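Local atomic coordinates of endo-beta-1,4-glucanase (Bacillus licheniformis, PDB entry 2JEN), a protein that hydrolyses the beta-1,4-glucan backbone of xyloglucan and probably related plant cell-wall glucans, as a family 12 endoglucanase. Residues S31-S36 with W62-H67; M73-N78 with F240-F245. The protein carries 1 engineered substitution. All coordinates share one frame; numbering follows the deposited sequence. Where two conformers were deposited one is given.

How the contacts relate
Contact 1 and contact 2 meet in one sheet: strand 62-67, which carries the first, lies beside strand 72-79, which carries the second, and their centres are 10 Å apart. Contact 1 pairs two strands at the sheet's edge within this chain, about 17 Å from the centre of the chain, and is largely buried once other subunits are counted. It rests on main-chain bonds and serine and threonine hydroxyls. Contact 2, about 11 Å from that centre, is interior packing between two sheets, made by tryptophan rings with one polar bond. Each has a sugar-binding end: S36 touches a xylose, while E243 and F245 contact glucose and xylose units bound elsewhere on the enzyme.

Contact 1 of 2, residues S31-S36 with W62-H67; sequences SSSNPS and WQTIYH. With XYS (alpha-D-xylopyranose), chain B.
S31 and S32 run antiparallel to Y66 and I65, S31-Y66 forming a non-hydrogen-bonded pair and S32-I65 a hydrogen-bonded one, so that the short strand 30-32 forms the outermost strand of the sheet within this chain. S32 N donates to I65 O at 2.9 Å, and I65 N returns a bond of the same length to S32 O. S31 CB meets Y66 CB at 3.7 Å, while the tyrosine ring runs on away from the serine and its hydroxyl bonds N252. CG1 of I65, held between its backbone N and carbonyl carbon (chi1 56°), rests beside S32 O at 3.6 Å. Past the last bridge the side chains take over. S33 OG and T64 OG1 meet at 2.7 Å in a hydrogen bond in which either may donate; both oxygens lie beside their own backbone N, anti to the carbonyl carbon. Each residue also has a second conformer, to which this bond need not apply. Where the strands part, a water accepts from Q63 N and donates to S33 O at 2.8 Å, replacing a direct main-chain bond. Further on, S36 turns its OG to O4 of a bound xylose, 2.8 Å away, and V52 N binds the same sugar. S32 OG bonds D37 of its own chain and, looking outward, the backbone N of S31 of the second subunit; S31 OG bonds S59 of the fourth subunit. Short polar side chains thus let the strand serve the sheet and the subunit interfaces, and the loop after it the glycan.

Contact 2 of 2, residues M73-N78 with F240-F245; sequences MGWVWN and FGTEVF. With GLC (alpha-D-glucopyranose), chain C; GLC (alpha-D-glucopyranose), chain D; XYS (alpha-D-xylopyranose), chain E.
Between the two facing sheets of the enzyme, W75 and W77 on strand 72-79 reach across to T242 and V244 on the strand 234-244. The indole NE1 of W75 donates to T242 OG1 at 2.9 Å, with an angle of 157° at the hydrogen and the oxygen close to the ring plane. Threonine suits the site: its hydroxyl, set between the backbone N and the carbonyl carbon (chi1 58°), meets this buried N-H, while its CG2 adds apolar bulk at 3.9 Å from NE1. The benzene end of W75 approaches the backbone, where CZ2 lies 3.6 Å from G241 CA, packing directly on the glycine. Replacing W75 by an alanine is likely to leave T242 OG1 without its N-H donor and to open a gap beside G241. W77 is met differently: V244 CG2 stands over one face, 3.8 Å from the centroid of the five-membered ring and 10° off its normal, a CH-pi contact, while V244 CG1 touches NE1. This is the interior of the beta-jelly-roll sandwich of family 12, in which the strand turns T242 and V244 inward and E243 toward the substrate cleft. There E243 OE1 accepts from O3 of the chain C glucose at 2.6 Å and is also bonded by N133, whereas OE2 accepts from O6 of the chain D glucose. At the corner ending the strand, C5 of the chain E xylose lies over one face of the F245 ring, 3.6 Å above the ring plane, and O2 of the chain C glucose meets the ring at its edge.

Contact 1 of 2, residues S31-S36 with W62-H67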
loop_
_atom_site.group_PDB
_atom_site.type_symbol
_atom_site.label_atom_id
_atom_site.label_comp_id
_atom_site.label_asym_id
_atom_site.label_seq_id
_atom_site.Cartn_x
_atom_site.Cartn_y
_atom_site.Cartn_z
ATOM N N SER A 31 -2.523 -9.055 11.563
ATOM C CA SER A 31 -3.315 -7.913 11.115
ATOM C C SER A 31 -3.768 -8.041 9.645
ATOM O O SER A 31 -2.952 -8.198 8.719
ATOM C CB SER A 31 -2.568 -6.608 11.354
ATOM O OG SER A 31 -1.411 -6.508 10.561
ATOM N N SER A 32 -5.077 -8.002 9.427
ATOM C CA SER A 32 -5.626 -8.376 8.141
ATOM C C SER A 32 -6.526 -7.270 7.612
ATOM O O SER A 32 -7.081 -6.504 8.408
ATOM C CB SER A 32 -6.342 -9.724 8.259
ATOM O OG SER A 32 -6.480 -10.379 7.010
ATOM N N SER A 33 -6.697 -7.195 6.283
ATOM C CA SER A 33 -7.292 -6.011 5.697
ATOM C C SER A 33 -8.328 -6.237 4.613
ATOM O O SER A 33 -8.883 -5.266 4.098
ATOM C CB SER A 33 -6.207 -5.098 5.162
ATOM O OG SER A 33 -5.290 -4.755 6.192
ATOM N N ASN A 34 -8.642 -7.474 4.265
ATOM C CA ASN A 34 -9.648 -7.721 3.242
ATOM C C ASN A 34 -11.043 -7.839 3.846
ATOM O O ASN A 34 -11.211 -8.166 5.022
ATOM C CB ASN A 34 -9.330 -8.968 2.393
ATOM C CG ASN A 34 -8.101 -8.827 1.524
ATOM O OD1 ASN A 34 -7.117 -9.460 1.800
ATOM N ND2 ASN A 34 -8.120 -7.993 0.536
ATOM N N PRO A 35 -12.073 -7.601 3.002
ATOM C CA PRO A 35 -13.434 -7.682 3.498
ATOM C C PRO A 35 -13.722 -9.043 4.117
ATOM O O PRO A 35 -13.394 -10.077 3.542
ATOM C CB PRO A 35 -14.281 -7.468 2.243
ATOM C CG PRO A 35 -13.398 -6.606 1.347
ATOM C CD PRO A 35 -12.013 -7.179 1.597
ATOM N N SER A 36 -14.385 -9.034 5.268
ATOM C CA SER A 36 -14.856 -10.238 5.967
ATOM C C SER A 36 -13.745 -11.115 6.499
ATOM O O SER A 36 -14.006 -12.221 6.961
ATOM C CB SER A 36 -15.813 -11.038 5.095
ATOM O OG SER A 36 -16.947 -10.268 4.776
ATOM N N TRP A 62 -10.227 2.063 3.562
ATOM C CA TRP A 62 -9.482 0.902 3.996
ATOM C C TRP A 62 -9.881 0.580 5.446
ATOM O O TRP A 62 -10.370 1.448 6.169
ATOM C CB TRP A 62 -7.981 1.062 3.811
ATOM C CG TRP A 62 -7.380 2.257 4.294
ATOM C CD1 TRP A 62 -7.049 3.382 3.546
ATOM C CD2 TRP A 62 -7.003 2.527 5.591
ATOM N NE1 TRP A 62 -6.462 4.291 4.312
ATOM C CE2 TRP A 62 -6.415 3.829 5.587
ATOM C CE3 TRP A 62 -7.079 1.836 6.770
ATOM C CZ2 TRP A 62 -5.920 4.425 6.711
ATOM C CZ3 TRP A 62 -6.554 2.434 7.904
ATOM C CH2 TRP A 62 -6.010 3.712 7.867
ATOM N N GLN A 63 -9.676 -0.669 5.851
ATOM C CA GLN A 63 -9.992 -1.115 7.198
ATOM C C GLN A 63 -9.186 -2.339 7.513
ATOM O O GLN A 63 -9.203 -3.300 6.742
ATOM C CB GLN A 63 -11.491 -1.392 7.344
ATOM C CG GLN A 63 -11.951 -1.625 8.773
ATOM C CD GLN A 63 -13.457 -1.721 8.855
ATOM O OE1 GLN A 63 -14.138 -0.694 8.906
ATOM N NE2 GLN A 63 -13.991 -2.930 8.766
ATOM N N THR A 64 -8.471 -2.279 8.633
ATOM C CA THR A 64 -7.538 -3.329 9.067
ATOM C C THR A 64 -7.902 -3.755 10.492
ATOM O O THR A 64 -8.021 -2.887 11.365
ATOM C CB THR A 64 -6.109 -2.743 9.051
ATOM O OG1 THR A 64 -5.737 -2.521 7.669
ATOM C CG2 THR A 64 -5.040 -3.631 9.783
ATOM N N ILE A 65 -8.026 -5.039 10.714
ATOM C CA ILE A 65 -8.214 -5.612 12.030
ATOM C C ILE A 65 -6.884 -6.155 12.543
ATOM O O ILE A 65 -6.084 -6.631 11.759
ATOM C CB ILE A 65 -9.314 -6.699 12.050
ATOM C CG1 ILE A 65 -9.062 -7.838 11.055
ATOM C CG2 ILE A 65 -10.688 -6.036 11.847
ATOM C CD1 ILE A 65 -9.944 -9.089 11.252
ATOM N N TYR A 66 -6.624 -6.068 13.855
ATOM C CA TYR A 66 -5.381 -6.608 14.406
ATOM C C TYR A 66 -5.567 -7.218 15.771
ATOM O O TYR A 66 -6.436 -6.839 16.551
ATOM C CB TYR A 66 -4.297 -5.525 14.468
ATOM C CG TYR A 66 -4.480 -4.471 15.557
ATOM C CD1 TYR A 66 -5.210 -3.315 15.350
ATOM C CD2 TYR A 66 -3.894 -4.646 16.782
ATOM C CE1 TYR A 66 -5.336 -2.374 16.341
ATOM C CE2 TYR A 66 -4.014 -3.712 17.794
ATOM C CZ TYR A 66 -4.757 -2.581 17.563
ATOM O OH TYR A 66 -4.810 -1.595 18.550
ATOM N N HIS A 67 -4.693 -8.188 16.043
ATOM C CA HIS A 67 -4.625 -8.847 17.344
ATOM C C HIS A 67 -3.185 -9.014 17.711
ATOM O O HIS A 67 -2.477 -9.761 17.035
ATOM C CB HIS A 67 -5.314 -10.221 17.263
ATOM C CG HIS A 67 -5.306 -11.012 18.537
ATOM N ND1 HIS A 67 -4.272 -11.861 18.864
ATOM C CD2 HIS A 67 -6.202 -11.094 19.547
ATOM C CE1 HIS A 67 -4.528 -12.415 20.038
ATOM N NE2 HIS A 67 -5.702 -11.979 20.472
HETATM C C1 XYS B . -21.769 -9.041 4.752
HETATM C C2 XYS B . -21.003 -8.674 3.486
HETATM C C3 XYS B . -19.494 -8.587 3.747
HETATM C C4 XYS B . -19.270 -7.794 5.039
HETATM C C5 XYS B . -20.094 -8.282 6.239
HETATM O O2 XYS B . -21.246 -9.681 2.492
HETATM O O3 XYS B . -18.727 -7.993 2.678
HETATM O O4 XYS B . -17.898 -7.731 5.332
HETATM O O5 XYS B . -21.429 -8.298 5.877
HETATM O O HOH W 1 -8.778 -2.446 3.819
#

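Contact 2 of 2, residues M73-N78 with F240-F245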
loop_
_atom_site.group_PDB
_atom_site.type_symbol
_atom_site.label_atom_id
_atom_site.label_comp_id
_atom_site.label_asym_id
_atom_site.label_seq_id
_atom_site.Cartn_x
_atom_site.Cartn_y
_atom_site.Cartn_z
ATOM N N MET A 73 -5.710 -5.420 21.065
ATOM C CA MET A 73 -6.312 -5.754 19.777
ATOM C C MET A 73 -7.185 -4.608 19.347
ATOM O O MET A 73 -7.504 -3.734 20.187
ATOM C CB MET A 73 -7.096 -7.058 19.865
ATOM C CG MET A 73 -8.253 -7.011 20.809
ATOM S SD MET A 73 -9.093 -8.604 20.975
ATOM C CE MET A 73 -9.921 -8.417 22.564
ATOM N N GLY A 74 -7.621 -4.598 18.095
ATOM C CA GLY A 74 -8.442 -3.480 17.655
ATOM C C GLY A 74 -8.510 -3.410 16.150
ATOM O O GLY A 74 -8.394 -4.434 15.461
ATOM N N TRP A 75 -8.743 -2.219 15.639
ATOM C CA TRP A 75 -8.872 -2.001 14.204
ATOM C C TRP A 75 -8.657 -0.530 13.883
ATOM O O TRP A 75 -8.777 0.309 14.751
ATOM C CB TRP A 75 -10.190 -2.537 13.634
ATOM C CG TRP A 75 -11.422 -2.159 14.413
ATOM C CD1 TRP A 75 -12.195 -1.044 14.246
ATOM C CD2 TRP A 75 -12.065 -2.938 15.432
ATOM N NE1 TRP A 75 -13.227 -1.054 15.144
ATOM C CE2 TRP A 75 -13.199 -2.218 15.863
ATOM C CE3 TRP A 75 -11.797 -4.175 16.031
ATOM C CZ2 TRP A 75 -14.032 -2.665 16.879
ATOM C CZ3 TRP A 75 -12.623 -4.610 17.050
ATOM C CH2 TRP A 75 -13.732 -3.855 17.457
ATOM N N VAL A 76 -8.308 -0.275 12.631
ATOM C CA VAL A 76 -7.920 0.992 12.105
ATOM C C VAL A 76 -8.747 1.177 10.822
ATOM O O VAL A 76 -8.922 0.218 10.070
ATOM C CB VAL A 76 -6.411 0.913 11.821
ATOM C CG1 VAL A 76 -5.870 2.296 11.489
ATOM C CG2 VAL A 76 -5.662 0.237 13.042
ATOM N N TRP A 77 -9.206 2.385 10.542
ATOM C CA TRP A 77 -10.092 2.591 9.410
ATOM C C TRP A 77 -9.951 3.963 8.765
ATOM O O TRP A 77 -9.468 4.937 9.380
ATOM C CB TRP A 77 -11.564 2.437 9.838
ATOM C CG TRP A 77 -12.111 3.484 10.784
ATOM C CD1 TRP A 77 -12.636 4.690 10.458
ATOM C CD2 TRP A 77 -12.202 3.394 12.217
ATOM N NE1 TRP A 77 -13.050 5.356 11.600
ATOM C CE2 TRP A 77 -12.803 4.574 12.685
ATOM C CE3 TRP A 77 -11.839 2.426 13.147
ATOM C CZ2 TRP A 77 -13.084 4.785 14.033
ATOM C CZ3 TRP A 77 -12.098 2.655 14.502
ATOM C CH2 TRP A 77 -12.738 3.814 14.907
ATOM N N ASN A 78 -10.416 4.018 7.529
ATOM C CA ASN A 78 -10.598 5.243 6.800
ATOM C C ASN A 78 -11.779 5.118 5.864
ATOM O O ASN A 78 -11.753 4.287 4.958
ATOM C CB ASN A 78 -9.351 5.528 5.951
ATOM C CG ASN A 78 -9.487 6.730 5.086
ATOM O OD1 ASN A 78 -9.991 7.754 5.508
ATOM N ND2 ASN A 78 -9.076 6.607 3.843
ATOM N N PHE A 240 -19.249 -6.648 19.650
ATOM C CA PHE A 240 -18.890 -5.294 20.059
ATOM C C PHE A 240 -18.040 -4.698 18.964
ATOM O O PHE A 240 -17.062 -5.314 18.525
ATOM C CB PHE A 240 -18.094 -5.272 21.356
ATOM C CG PHE A 240 -17.671 -3.887 21.773
ATOM C CD1 PHE A 240 -16.422 -3.418 21.465
ATOM C CD2 PHE A 240 -18.553 -3.042 22.429
ATOM C CE1 PHE A 240 -16.054 -2.123 21.809
ATOM C CE2 PHE A 240 -18.205 -1.764 22.755
ATOM C CZ PHE A 240 -16.943 -1.303 22.465
ATOM N N GLY A 241 -18.397 -3.497 18.516
ATOM C CA GLY A 241 -17.598 -2.875 17.478
ATOM C C GLY A 241 -17.921 -1.435 17.290
ATOM O O GLY A 241 -18.560 -0.820 18.164
ATOM N N THR A 242 -17.407 -0.859 16.208
ATOM C CA THR A 242 -17.637 0.543 15.896
ATOM C C THR A 242 -18.379 0.634 14.585
ATOM O O THR A 242 -17.821 0.322 13.546
ATOM C CB THR A 242 -16.330 1.335 15.827
ATOM O OG1 THR A 242 -15.486 0.740 14.835
ATOM C CG2 THR A 242 -15.556 1.367 17.140
ATOM N N GLU A 243 -19.616 1.123 14.580
ATOM C CA GLU A 243 -20.247 1.476 13.303
ATOM C C GLU A 243 -19.615 2.758 12.852
ATOM O O GLU A 243 -19.535 3.728 13.614
ATOM C CB GLU A 243 -21.750 1.690 13.425
ATOM C CG GLU A 243 -22.543 0.445 13.805
ATOM C CD GLU A 243 -24.035 0.659 13.775
ATOM O OE1 GLU A 243 -24.540 1.474 14.546
ATOM O OE2 GLU A 243 -24.713 0.006 12.960
ATOM N N VAL A 244 -19.107 2.779 11.615
ATOM C CA VAL A 244 -18.472 3.958 11.074
ATOM C C VAL A 244 -19.309 4.470 9.911
ATOM O O VAL A 244 -19.649 3.717 8.990
ATOM C CB VAL A 244 -17.039 3.705 10.591
ATOM C CG1 VAL A 244 -16.454 5.045 10.061
ATOM C CG2 VAL A 244 -16.178 3.100 11.721
ATOM N N PHE A 245 -19.698 5.751 9.998
ATOM C CA PHE A 245 -20.432 6.451 8.991
ATOM C C PHE A 245 -19.469 7.215 8.081
ATOM O O PHE A 245 -19.621 7.256 6.856
ATOM C CB PHE A 245 -21.433 7.388 9.645
ATOM C CG PHE A 245 -22.425 6.702 10.527
ATOM C CD1 PHE A 245 -22.094 6.379 11.842
ATOM C CD2 PHE A 245 -23.672 6.356 10.056
ATOM C CE1 PHE A 245 -23.011 5.722 12.669
ATOM C CE2 PHE A 245 -24.611 5.730 10.913
ATOM C CZ PHE A 245 -24.267 5.423 12.207
HETATM C C1 GLC C . -28.649 3.955 11.797
HETATM C C2 GLC C . -28.132 3.495 13.140
HETATM C C3 GLC C . -27.358 2.204 13.028
HETATM C C4 GLC C . -28.102 1.149 12.206
HETATM C C5 GLC C . -28.622 1.796 10.912
HETATM C C6 GLC C . -29.484 0.809 10.129
HETATM O O2 GLC C . -27.269 4.483 13.661
HETATM O O3 GLC C . -27.138 1.703 14.322
HETATM O O4 GLC C . -27.244 0.035 11.956
HETATM O O5 GLC C . -29.431 2.905 11.230
HETATM O O6 GLC C . -29.671 1.306 8.803
HETATM C C1 GLC D . -27.812 -2.458 13.686
HETATM C C2 GLC D . -28.475 -3.006 12.425
HETATM C C3 GLC D . -27.790 -4.291 12.044
HETATM C C4 GLC D . -26.326 -3.989 11.742
HETATM C C5 GLC D . -25.756 -3.402 13.040
HETATM C C6 GLC D . -24.237 -3.187 13.026
HETATM O O1 GLC D . -28.422 -1.291 14.163
HETATM O O2 GLC D . -29.839 -3.341 12.549
HETATM O O3 GLC D . -28.576 -4.829 10.978
HETATM O O4 GLC D . -25.623 -5.176 11.448
HETATM O O5 GLC D . -26.453 -2.202 13.345
HETATM O O6 GLC D . -23.829 -2.391 11.935
HETATM C C1 XYS E . -27.413 9.409 12.147
HETATM C C2 XYS E . -27.465 10.912 12.054
HETATM C C3 XYS E . -26.521 11.399 10.977
HETATM C C4 XYS E . -25.133 10.848 11.252
HETATM C C5 XYS E . -25.240 9.339 11.363
HETATM O O2 XYS E . -28.804 11.347 11.786
HETATM O O3 XYS E . -26.504 12.819 10.919
HETATM O O4 XYS E . -24.304 11.147 10.138
HETATM O O5 XYS E . -26.124 8.948 12.412
#